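Local coordinates for hypothetical membrane protein (Corynebacterium glutamicum, PDB 6JSB) that binds heme through an axial tyrosine in its HtaA-family domain and probably passes it along the corynebacterial heme-uptake machinery, at residues Thr163-Thr168 and Glu181-Ile186. Sequence-based numbering, arbitrary orientation.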
loop_
_atom_site.group_PDB
_atom_site.type_symbol
_atom_site.label_atom_id
_atom_site.label_comp_id
_atom_site.label_asym_id
_atom_site.label_seq_id
_atom_site.Cartn_x
_atom_site.Cartn_y
_atom_site.Cartn_z
ATOM N N THR A 163 -6.392 -7.990 6.332
ATOM C CA THR A 163 -6.957 -6.891 5.542
ATOM C C THR A 163 -7.939 -7.440 4.520
ATOM O O THR A 163 -7.744 -8.536 3.984
ATOM C CB THR A 163 -5.873 -6.144 4.785
ATOM O OG1 THR A 163 -5.133 -7.103 3.999
ATOM C CG2 THR A 163 -4.837 -5.512 5.795
ATOM N N LYS A 164 -8.997 -6.651 4.253
ATOM C CA LYS A 164 -9.998 -6.990 3.240
ATOM C C LYS A 164 -10.310 -5.749 2.408
ATOM O O LYS A 164 -10.543 -4.689 2.958
ATOM C CB LYS A 164 -11.286 -7.522 3.892
ATOM C CG LYS A 164 -11.046 -8.985 4.460
ATOM C CD LYS A 164 -12.342 -9.514 5.060
ATOM C CE LYS A 164 -12.244 -11.027 5.414
ATOM N NZ LYS A 164 -10.919 -11.412 5.976
ATOM N N LEU A 165 -10.337 -5.916 1.096
ATOM C CA LEU A 165 -10.544 -4.812 0.159
ATOM C C LEU A 165 -11.922 -4.196 0.359
ATOM O O LEU A 165 -12.933 -4.900 0.486
ATOM C CB LEU A 165 -10.445 -5.370 -1.265
ATOM C CG LEU A 165 -10.327 -4.354 -2.405
ATOM C CD1 LEU A 165 -8.923 -3.683 -2.318
ATOM C CD2 LEU A 165 -10.479 -5.182 -3.727
ATOM N N THR A 166 -11.966 -2.866 0.313
ATOM C CA THR A 166 -13.235 -2.159 0.343
ATOM C C THR A 166 -13.844 -2.020 -1.060
ATOM O O THR A 166 -13.198 -2.261 -2.095
ATOM C CB THR A 166 -13.044 -0.746 0.897
ATOM O OG1 THR A 166 -12.179 -0.037 0.003
ATOM C CG2 THR A 166 -12.468 -0.719 2.300
ATOM N N ALA A 167 -15.103 -1.558 -1.078
ATOM C CA ALA A 167 -15.708 -1.197 -2.366
ATOM C C ALA A 167 -14.894 -0.147 -3.109
ATOM O O ALA A 167 -14.809 -0.175 -4.350
ATOM C CB ALA A 167 -17.142 -0.704 -2.129
ATOM N N THR A 168 -14.317 0.823 -2.395
ATOM C CA THR A 168 -13.438 1.792 -3.071
ATOM C C THR A 168 -12.238 1.100 -3.684
ATOM O O THR A 168 -11.819 1.394 -4.821
ATOM C CB THR A 168 -12.989 2.852 -2.047
ATOM O OG1 THR A 168 -14.117 3.605 -1.670
ATOM C CG2 THR A 168 -11.924 3.812 -2.643
ATOM N N GLU A 181 -12.248 -8.974 -0.711
ATOM C CA GLU A 181 -11.105 -9.861 -1.013
ATOM C C GLU A 181 -9.980 -9.651 -0.006
ATOM O O GLU A 181 -9.586 -8.515 0.297
ATOM C CB GLU A 181 -10.606 -9.524 -2.415
ATOM C CG GLU A 181 -9.368 -10.414 -2.822
ATOM C CD GLU A 181 -9.770 -11.800 -3.330
ATOM O OE1 GLU A 181 -10.997 -12.127 -3.448
ATOM O OE2 GLU A 181 -8.825 -12.616 -3.595
ATOM N N ALA A 182 -9.384 -10.764 0.474
ATOM C CA ALA A 182 -8.287 -10.600 1.413
ATOM C C ALA A 182 -7.086 -9.995 0.705
ATOM O O ALA A 182 -6.793 -10.342 -0.435
ATOM C CB ALA A 182 -7.936 -11.974 1.983
ATOM N N LEU A 183 -6.420 -9.064 1.358
ATOM C CA LEU A 183 -5.141 -8.563 0.847
ATOM C C LEU A 183 -4.034 -9.091 1.765
ATOM O O LEU A 183 -4.246 -9.944 2.649
ATOM C CB LEU A 183 -5.131 -7.040 0.782
ATOM C CG LEU A 183 -6.252 -6.464 -0.123
ATOM C CD1 LEU A 183 -6.113 -4.954 -0.044
ATOM C CD2 LEU A 183 -6.146 -6.971 -1.588
ATOM N N ALA A 184 -2.824 -8.613 1.524
ATOM C CA ALA A 184 -1.737 -9.072 2.400
ATOM C C ALA A 184 -1.964 -8.579 3.828
ATOM O O ALA A 184 -2.458 -7.485 4.048
ATOM C CB ALA A 184 -0.379 -8.497 1.917
ATOM N N PRO A 185 -1.559 -9.344 4.826
ATOM C CA PRO A 185 -1.693 -8.867 6.212
ATOM C C PRO A 185 -0.696 -7.745 6.478
ATOM O O PRO A 185 0.340 -7.632 5.801
ATOM C CB PRO A 185 -1.339 -10.109 7.036
ATOM C CG PRO A 185 -0.372 -10.813 6.147
ATOM C CD PRO A 185 -0.934 -10.652 4.764
ATOM N N ILE A 186 -1.018 -6.873 7.460
ATOM C CA ILE A 186 -0.137 -5.744 7.798
ATOM C C ILE A 186 0.387 -5.962 9.219
ATOM O O ILE A 186 -0.379 -6.288 10.122
ATOM C CB ILE A 186 -0.848 -4.380 7.636
ATOM C CG1 ILE A 186 0.059 -3.210 8.046
ATOM C CG2 ILE A 186 -2.203 -4.282 8.469
ATOM C CD1 ILE A 186 -0.331 -1.877 7.285
HETATM O O HOH W 1 -4.751 -10.186 5.343
#
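Thr163 reaches across to Ala184 with its hydroxyl, OG1 giving its proton to the carbonyl O at 2.7 Å from above the carbonyl plane. A chi1 of 54° sets OG1 between the backbone N and the carbonyl carbon, close beside Leu183, whose CB lies 3.2 Å from OG1. The same torsion directs the methyl CG2 to Ile186, whose CG2 it meets at 3.9 Å, with the two side chains roughly perpendicular. Threonine suits this buried place because one branch donates to a loop carbonyl and the other packs against an apolar neighbour.

Further along, Leu165 and Leu183 cross at a slant, their branched ends bringing the CD1 methyls together at 3.8 Å; Leu165 also packs on Tyr177, a heme-binding residue. The backbones form a single bridge, Lys164 with Ala182, framed by Leu183 N to Thr163 O (3.0 Å) and Leu165 N to Glu181 O (2.8 Å). Long, charged Lys164 and small Ala182 suit its exposed side. Next to this bridge, a water accepts from Thr163 N and donates to Leu183 O. Glu181 contributes mainly its backbone, while its carboxylate leads away to a salt bridge with Arg17.

Backbone bonds, one buried hydroxyl and a few methyls thus join the loop before strand 186-198 to the end of strand 156-165, beside the heme pocket.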